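PDB 4N1Y: estrogen receptor from Crassostrea gigas, which probably acts as a constitutively active nuclear receptor that regulates transcription, having evolved from hormone-responsive steroid receptors and retained their ligand-binding domain fold. Local coordinates for residues N133-M146 and L169-H181. Residues are numbered along the deposited sequence; the frame is centred on the assembly and turned at random.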
ATOM      1  N   ASN B 133     -11.859  11.999   8.928  1.00 53.20           N
ATOM      2  CA  ASN B 133     -12.015  10.963   9.943  1.00 47.23           C
ATOM      3  C   ASN B 133     -11.690  11.425  11.355  1.00 47.46           C
ATOM      4  O   ASN B 133     -11.602  10.613  12.275  1.00 43.68           O
ATOM      5  CB  ASN B 133     -11.159   9.764   9.600  1.00 50.82           C
ATOM      6  CG  ASN B 133     -11.741   8.967   8.482  1.00 65.28           C
ATOM      7  OD1 ASN B 133     -12.759   8.295   8.658  1.00 71.83           O
ATOM      8  ND2 ASN B 133     -11.115   9.038   7.311  1.00 65.60           N
ATOM      9  N   HIS B 134     -11.483  12.730  11.505  1.00 46.07           N
ATOM     10  CA  HIS B 134     -11.240  13.353  12.801  1.00 47.09           C
ATOM     11  C   HIS B 134     -10.152  12.627  13.570  1.00 54.54           C
ATOM     12  O   HIS B 134     -10.310  12.303  14.747  1.00 59.02           O
ATOM     13  CB  HIS B 134     -12.531  13.402  13.595  1.00 42.49           C
ATOM     14  CG  HIS B 134     -13.589  14.228  12.937  1.00 56.02           C
ATOM     15  ND1 HIS B 134     -13.566  15.605  12.938  1.00 61.83           N
ATOM     16  CD2 HIS B 134     -14.684  13.870  12.225  1.00 61.44           C
ATOM     17  CE1 HIS B 134     -14.613  16.060  12.273  1.00 65.66           C
ATOM     18  NE2 HIS B 134     -15.308  15.027  11.832  1.00 65.92           N
ATOM     19  N   LEU B 135      -9.061  12.346  12.866  1.00 52.06           N
ATOM     20  CA  LEU B 135      -7.943  11.610  13.420  1.00 49.18           C
ATOM     21  C   LEU B 135      -7.274  12.373  14.559  1.00 49.40           C
ATOM     22  O   LEU B 135      -6.928  13.543  14.408  1.00 49.01           O
ATOM     23  CB  LEU B 135      -6.926  11.311  12.330  1.00 52.73           C
ATOM     24  CG  LEU B 135      -5.932  10.225  12.712  1.00 59.30           C
ATOM     25  CD1 LEU B 135      -6.522   8.869  12.406  1.00 63.40           C
ATOM     26  CD2 LEU B 135      -4.597  10.444  12.012  1.00 63.15           C
ATOM     27  N   HIS B 136      -7.099  11.697  15.694  1.00 48.66           N
ATOM     28  CA  HIS B 136      -6.419  12.246  16.863  1.00 41.91           C
ATOM     29  C   HIS B 136      -4.893  12.027  16.769  1.00 44.02           C
ATOM     30  O   HIS B 136      -4.446  11.125  16.048  1.00 35.81           O
ATOM     31  CB  HIS B 136      -6.982  11.585  18.112  1.00 50.60           C
ATOM     32  CG  HIS B 136      -6.583  12.252  19.389  1.00 63.57           C
ATOM     33  ND1 HIS B 136      -5.423  11.938  20.068  1.00 63.68           N
ATOM     34  CD2 HIS B 136      -7.205  13.206  20.124  1.00 55.33           C
ATOM     35  CE1 HIS B 136      -5.343  12.678  21.158  1.00 63.97           C
ATOM     36  NE2 HIS B 136      -6.410  13.458  21.215  1.00 62.11           N
ATOM     37  N   LYS B 137      -4.101  12.862  17.451  1.00 41.67           N
ATOM     38  CA  LYS B 137      -2.639  12.696  17.461  1.00 38.79           C
ATOM     39  C   LYS B 137      -2.240  11.285  17.894  1.00 49.70           C
ATOM     40  O   LYS B 137      -1.415  10.626  17.228  1.00 45.10           O
ATOM     41  CB  LYS B 137      -1.964  13.712  18.377  1.00 41.77           C
ATOM     42  CG  LYS B 137      -0.446  13.687  18.277  1.00 52.31           C
ATOM     43  CD  LYS B 137       0.191  14.475  19.408  1.00 73.07           C
ATOM     44  CE  LYS B 137       1.717  14.408  19.380  1.00 78.17           C
ATOM     45  NZ  LYS B 137       2.319  15.418  20.309  1.00 80.93           N
ATOM     46  N   ASP B 138      -2.839  10.822  18.996  1.00 43.28           N
ATOM     47  CA  ASP B 138      -2.579   9.478  19.505  1.00 42.43           C
ATOM     48  C   ASP B 138      -2.783   8.417  18.448  1.00 43.57           C
ATOM     49  O   ASP B 138      -2.063   7.427  18.412  1.00 46.74           O
ATOM     50  CB  ASP B 138      -3.459   9.167  20.704  1.00 49.45           C
ATOM     51  CG  ASP B 138      -3.064   9.953  21.914  1.00 60.14           C
ATOM     52  OD1 ASP B 138      -1.991  10.591  21.886  1.00 60.61           O
ATOM     53  OD2 ASP B 138      -3.819   9.914  22.900  1.00 72.44           O
ATOM     54  N   GLU B 139      -3.785   8.602  17.604  1.00 44.88           N
ATOM     55  CA  GLU B 139      -3.999   7.656  16.530  1.00 43.22           C
ATOM     56  C   GLU B 139      -2.863   7.773  15.525  1.00 47.45           C
ATOM     57  O   GLU B 139      -2.371   6.759  15.039  1.00 54.39           O
ATOM     58  CB  GLU B 139      -5.348   7.888  15.866  1.00 44.57           C
ATOM     59  CG  GLU B 139      -6.509   7.862  16.855  1.00 57.93           C
ATOM     60  CD  GLU B 139      -7.858   8.075  16.180  1.00 61.50           C
ATOM     61  OE1 GLU B 139      -8.316   9.238  16.145  1.00 52.21           O
ATOM     62  OE2 GLU B 139      -8.456   7.092  15.687  1.00 59.73           O
ATOM     63  N   LEU B 140      -2.411   8.995  15.243  1.00 39.99           N
ATOM     64  CA  LEU B 140      -1.322   9.151  14.287  1.00 39.85           C
ATOM     65  C   LEU B 140      -0.021   8.525  14.798  1.00 46.81           C
ATOM     66  O   LEU B 140       0.672   7.818  14.055  1.00 47.20           O
ATOM     67  CB  LEU B 140      -1.068  10.621  13.959  1.00 42.10           C
ATOM     68  CG  LEU B 140       0.202  10.676  13.079  1.00 56.45           C
ATOM     69  CD1 LEU B 140      -0.087  10.652  11.566  1.00 55.02           C
ATOM     70  CD2 LEU B 140       1.132  11.818  13.454  1.00 67.37           C
ATOM     71  N   LEU B 141       0.302   8.795  16.061  1.00 38.98           N
ATOM     72  CA  LEU B 141       1.449   8.174  16.709  1.00 46.26           C
ATOM     73  C   LEU B 141       1.417   6.651  16.516  1.00 46.64           C
ATOM     74  O   LEU B 141       2.425   6.031  16.173  1.00 51.03           O
ATOM     75  CB  LEU B 141       1.472   8.535  18.194  1.00 47.85           C
ATOM     76  CG  LEU B 141       1.771  10.020  18.426  1.00 43.06           C
ATOM     77  CD1 LEU B 141       1.847  10.378  19.891  1.00 40.07           C
ATOM     78  CD2 LEU B 141       3.060  10.383  17.746  1.00 37.15           C
ATOM     79  N   LEU B 142       0.255   6.051  16.730  1.00 39.42           N
ATOM     80  CA  LEU B 142       0.127   4.610  16.572  1.00 41.87           C
ATOM     81  C   LEU B 142       0.318   4.240  15.117  1.00 45.24           C
ATOM     82  O   LEU B 142       0.973   3.261  14.786  1.00 47.99           O
ATOM     83  CB  LEU B 142      -1.238   4.142  17.077  1.00 38.42           C
ATOM     84  CG  LEU B 142      -1.362   4.275  18.600  1.00 38.69           C
ATOM     85  CD1 LEU B 142      -2.757   3.870  19.057  1.00 37.15           C
ATOM     86  CD2 LEU B 142      -0.263   3.467  19.330  1.00 34.36           C
ATOM     87  N   LEU B 143      -0.211   5.075  14.240  1.00 51.39           N
ATOM     88  CA  LEU B 143      -0.116   4.820  12.814  1.00 47.51           C
ATOM     89  C   LEU B 143       1.322   4.787  12.322  1.00 47.12           C
ATOM     90  O   LEU B 143       1.693   3.900  11.562  1.00 52.37           O
ATOM     91  CB  LEU B 143      -0.886   5.894  12.059  1.00 42.93           C
ATOM     92  CG  LEU B 143      -2.375   5.631  11.945  1.00 48.62           C
ATOM     93  CD1 LEU B 143      -3.030   6.861  11.421  1.00 50.81           C
ATOM     94  CD2 LEU B 143      -2.598   4.487  10.985  1.00 52.91           C
ATOM     95  N   GLN B 144       2.137   5.745  12.743  1.00 38.10           N
ATOM     96  CA  GLN B 144       3.511   5.724  12.305  1.00 42.02           C
ATOM     97  C   GLN B 144       4.201   4.480  12.867  1.00 39.55           C
ATOM     98  O   GLN B 144       4.932   3.799  12.156  1.00 47.54           O
ATOM     99  CB  GLN B 144       4.240   7.023  12.650  1.00 45.43           C
ATOM    100  CG  GLN B 144       3.938   7.649  13.967  1.00 57.18           C
ATOM    101  CD  GLN B 144       4.553   9.036  14.062  1.00 65.34           C
ATOM    102  OE1 GLN B 144       4.849   9.536  15.150  1.00 70.04           O
ATOM    103  NE2 GLN B 144       4.710   9.681  12.915  1.00 64.84           N
ATOM    104  N   ALA B 145       3.955   4.167  14.132  1.00 34.89           N
ATOM    105  CA  ALA B 145       4.560   2.983  14.728  1.00 30.47           C
ATOM    106  C   ALA B 145       4.164   1.759  13.905  1.00 46.13           C
ATOM    107  O   ALA B 145       4.990   0.881  13.592  1.00 40.39           O
ATOM    108  CB  ALA B 145       4.136   2.832  16.145  1.00 31.54           C
ATOM    109  N   MET B 146       2.896   1.735  13.520  1.00 39.95           N
ATOM    110  CA  MET B 146       2.379   0.672  12.684  1.00 39.37           C
ATOM    111  C   MET B 146       3.058   0.645  11.309  1.00 41.25           C
ATOM    112  O   MET B 146       3.461  -0.416  10.829  1.00 43.96           O
ATOM    113  CB  MET B 146       0.873   0.839  12.523  1.00 49.77           C
ATOM    114  CG  MET B 146       0.237  -0.322  11.853  1.00 55.06           C
ATOM    115  SD  MET B 146       0.769  -1.839  12.648  1.00 82.50           S
ATOM    116  CE  MET B 146      -0.473  -1.949  13.912  1.00 83.15           C
ATOM    117  N   LEU B 169       0.558  -3.222  18.851  1.00 33.70           N
ATOM    118  CA  LEU B 169       0.120  -2.010  18.167  1.00 34.65           C
ATOM    119  C   LEU B 169      -1.341  -2.110  17.727  1.00 39.83           C
ATOM    120  O   LEU B 169      -2.116  -1.176  17.933  1.00 42.47           O
ATOM    121  CB  LEU B 169       1.029  -1.712  16.982  1.00 31.25           C
ATOM    122  CG  LEU B 169       2.362  -1.184  17.495  1.00 35.12           C
ATOM    123  CD1 LEU B 169       3.344  -0.902  16.365  1.00 40.41           C
ATOM    124  CD2 LEU B 169       2.117   0.041  18.347  1.00 32.86           C
ATOM    125  N   LEU B 170      -1.726  -3.259  17.182  1.00 41.69           N
ATOM    126  CA  LEU B 170      -3.106  -3.488  16.761  1.00 44.37           C
ATOM    127  C   LEU B 170      -4.101  -3.290  17.911  1.00 45.58           C
ATOM    128  O   LEU B 170      -5.140  -2.654  17.732  1.00 38.21           O
ATOM    129  CB  LEU B 170      -3.255  -4.889  16.199  1.00 35.42           C
ATOM    130  CG  LEU B 170      -2.717  -5.112  14.798  1.00 35.58           C
ATOM    131  CD1 LEU B 170      -2.968  -6.553  14.375  1.00 37.75           C
ATOM    132  CD2 LEU B 170      -3.355  -4.137  13.820  1.00 38.53           C
ATOM    133  N   ASP B 171      -3.775  -3.818  19.089  1.00 41.20           N
ATOM    134  CA  ASP B 171      -4.611  -3.607  20.260  1.00 45.56           C
ATOM    135  C   ASP B 171      -4.699  -2.125  20.617  1.00 48.24           C
ATOM    136  O   ASP B 171      -5.777  -1.621  20.910  1.00 60.00           O
ATOM    137  CB  ASP B 171      -4.074  -4.378  21.462  1.00 64.55           C
ATOM    138  CG  ASP B 171      -4.208  -5.878  21.296  1.00 78.10           C
ATOM    139  OD1 ASP B 171      -4.948  -6.313  20.378  1.00 82.32           O
ATOM    140  OD2 ASP B 171      -3.564  -6.616  22.086  1.00 72.11           O
ATOM    141  N   ALA B 172      -3.564  -1.430  20.588  1.00 47.15           N
ATOM    142  CA  ALA B 172      -3.520  -0.022  20.964  1.00 46.19           C
ATOM    143  C   ALA B 172      -4.335   0.851  20.001  1.00 44.65           C
ATOM    144  O   ALA B 172      -5.038   1.777  20.411  1.00 44.52           O
ATOM    145  CB  ALA B 172      -2.087   0.449  21.041  1.00 40.23           C
ATOM    146  N   ILE B 173      -4.251   0.543  18.721  1.00 38.66           N
ATOM    147  CA  ILE B 173      -5.028   1.274  17.738  1.00 48.10           C
ATOM    148  C   ILE B 173      -6.523   1.111  17.990  1.00 50.45           C
ATOM    149  O   ILE B 173      -7.287   2.080  17.986  1.00 47.09           O
ATOM    150  CB  ILE B 173      -4.686   0.799  16.333  1.00 46.21           C
ATOM    151  CG1 ILE B 173      -3.338   1.385  15.911  1.00 46.37           C
ATOM    152  CG2 ILE B 173      -5.754   1.200  15.378  1.00 30.16           C
ATOM    153  CD1 ILE B 173      -2.759   0.756  14.664  1.00 46.26           C
ATOM    154  N   VAL B 174      -6.924  -0.123  18.252  1.00 43.80           N
ATOM    155  CA  VAL B 174      -8.320  -0.434  18.479  1.00 42.05           C
ATOM    156  C   VAL B 174      -8.884   0.246  19.729  1.00 45.09           C
ATOM    157  O   VAL B 174      -9.985   0.806  19.707  1.00 51.37           O
ATOM    158  CB  VAL B 174      -8.508  -1.946  18.590  1.00 44.06           C
ATOM    159  CG1 VAL B 174      -9.873  -2.271  19.135  1.00 40.07           C
ATOM    160  CG2 VAL B 174      -8.315  -2.584  17.229  1.00 39.89           C
ATOM    161  N   ASP B 175      -8.121   0.202  20.814  1.00 49.17           N
ATOM    162  CA  ASP B 175      -8.515   0.849  22.065  1.00 49.87           C
ATOM    163  C   ASP B 175      -8.533   2.356  21.927  1.00 51.31           C
ATOM    164  O   ASP B 175      -9.411   3.019  22.464  1.00 49.26           O
ATOM    165  CB  ASP B 175      -7.589   0.433  23.209  1.00 68.52           C
ATOM    166  CG  ASP B 175      -7.827  -1.002  23.655  1.00 88.95           C
ATOM    167  OD1 ASP B 175      -8.655  -1.688  23.016  1.00 90.51           O
ATOM    168  OD2 ASP B 175      -7.184  -1.450  24.633  1.00102.39           O
ATOM    169  N   THR B 176      -7.555   2.899  21.208  1.00 59.34           N
ATOM    170  CA  THR B 176      -7.465   4.342  21.047  1.00 55.91           C
ATOM    171  C   THR B 176      -8.609   4.841  20.186  1.00 51.08           C
ATOM    172  O   THR B 176      -9.140   5.930  20.405  1.00 46.14           O
ATOM    173  CB  THR B 176      -6.119   4.743  20.446  1.00 46.14           C
ATOM    174  OG1 THR B 176      -5.096   4.299  21.336  1.00 56.12           O
ATOM    175  CG2 THR B 176      -5.998   6.253  20.325  1.00 39.20           C
ATOM    176  N   ALA B 177      -9.014   4.018  19.231  1.00 37.50           N
ATOM    177  CA  ALA B 177     -10.140   4.373  18.391  1.00 37.30           C
ATOM    178  C   ALA B 177     -11.427   4.358  19.192  1.00 47.31           C
ATOM    179  O   ALA B 177     -12.322   5.174  18.973  1.00 46.29           O
ATOM    180  CB  ALA B 177     -10.238   3.438  17.235  1.00 35.45           C
ATOM    181  N   GLN B 178     -11.513   3.434  20.139  1.00 45.13           N
ATOM    182  CA  GLN B 178     -12.701   3.356  20.952  1.00 45.99           C
ATOM    183  C   GLN B 178     -12.793   4.607  21.817  1.00 50.71           C
ATOM    184  O   GLN B 178     -13.881   5.132  22.044  1.00 58.18           O
ATOM    185  CB  GLN B 178     -12.696   2.086  21.804  1.00 44.67           C
ATOM    186  CG  GLN B 178     -13.965   1.879  22.671  1.00 51.83           C
ATOM    187  CD  GLN B 178     -15.261   1.802  21.872  1.00 52.47           C
ATOM    188  OE1 GLN B 178     -15.247   1.684  20.653  1.00 64.20           O
ATOM    189  NE2 GLN B 178     -16.386   1.887  22.563  1.00 50.02           N
ATOM    190  N   LYS B 179     -11.642   5.107  22.255  1.00 47.71           N
ATOM    191  CA  LYS B 179     -11.584   6.277  23.133  1.00 48.94           C
ATOM    192  C   LYS B 179     -12.078   7.550  22.426  1.00 53.25           C
ATOM    193  O   LYS B 179     -12.908   8.274  22.952  1.00 49.94           O
ATOM    194  CB  LYS B 179     -10.160   6.472  23.657  1.00 47.13           C
ATOM    195  CG  LYS B 179     -10.064   7.457  24.782  1.00 49.93           C
ATOM    196  CD  LYS B 179      -8.629   7.848  25.071  1.00 60.89           C
ATOM    197  CE  LYS B 179      -8.589   8.804  26.263  1.00 73.57           C
ATOM    198  NZ  LYS B 179      -7.214   9.154  26.716  1.00 78.65           N
ATOM    199  N   TYR B 180     -11.537   7.839  21.247  1.00 55.45           N
ATOM    200  CA  TYR B 180     -11.870   9.079  20.556  1.00 50.64           C
ATOM    201  C   TYR B 180     -13.034   8.915  19.595  1.00 53.33           C
ATOM    202  O   TYR B 180     -13.605   9.908  19.150  1.00 48.27           O
ATOM    203  CB  TYR B 180     -10.654   9.622  19.803  1.00 43.37           C
ATOM    204  CG  TYR B 180      -9.515   9.935  20.718  1.00 45.65           C
ATOM    205  CD1 TYR B 180      -9.595  11.000  21.607  1.00 48.62           C
ATOM    206  CD2 TYR B 180      -8.372   9.146  20.728  1.00 42.62           C
ATOM    207  CE1 TYR B 180      -8.557  11.281  22.471  1.00 59.09           C
ATOM    208  CE2 TYR B 180      -7.329   9.420  21.580  1.00 43.58           C
ATOM    209  CZ  TYR B 180      -7.421  10.488  22.451  1.00 58.28           C
ATOM    210  OH  TYR B 180      -6.379  10.761  23.310  1.00 60.83           O
ATOM    211  N   HIS B 181     -13.381   7.675  19.251  1.00 54.69           N
ATOM    212  CA  HIS B 181     -14.492   7.469  18.325  1.00 46.18           C
ATOM    213  C   HIS B 181     -15.360   6.264  18.694  1.00 44.89           C
ATOM    214  O   HIS B 181     -15.492   5.347  17.899  1.00 47.30           O
ATOM    215  CB  HIS B 181     -13.961   7.293  16.900  1.00 43.53           C
ATOM    216  CG  HIS B 181     -12.903   8.280  16.522  1.00 45.85           C
ATOM    217  ND1 HIS B 181     -13.189   9.572  16.139  1.00 51.62           N
ATOM    218  CD2 HIS B 181     -11.556   8.155  16.446  1.00 49.72           C
ATOM    219  CE1 HIS B 181     -12.063  10.207  15.863  1.00 56.66           C
ATOM    220  NE2 HIS B 181     -11.058   9.367  16.035  1.00 54.26           N
TER
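The imidazole of H136 lies flat over one face of the Y180 ring, centroids 3.6 Å apart and planes at 13°, a face-to-face stack; K179 CD covers the rim of the opposite tyrosine face. CG anti to the backbone N (chi1 -168°) lays the imidazole there, and H136 CB adds a CH-pi contact over the same face. The N-cap bond from D138 N to H136 ND1 (3.0 Å) also holds this ring. Near the edge of the phenol, D138 OD2 accepts from Y180 OH at 2.7 Å, met from above the carboxylate plane. The H181 ring carries Y180 CB on one face and H134 O at its edge, and its NE2 donates in the ring plane to E139 OE1 at 2.7 Å (N-H...O 151°) on the syn side. From the other face of that carboxylate, H136 N gives OE1 a second bond of 2.8 Å, half of a capping box. Farther along, segments 137-146 and 169-180 run nearly antiparallel, their axes 9.8 Å apart at closest approach: L142 is a knob among L169, A172, I173 and T176, and M146, bent at its end, lays CE 3.4 Å from L169 CB, while L193 of the second subunit packs on M146. With an alanine at Y180, H136 would probably lose its stacking face and D138 OD2 its hydroxyl donor, leaving the imidazole held mainly by its capping bond. D138 OD1 and E139 OE2 have further partners in N15 and H187, so both carboxylates tie this helix start to other helices of the ligand-binding domain. Two donors on OE1 and one on OE2 probably stabilise negative charge on the buried E139, which could in turn raise the proton affinity of H181.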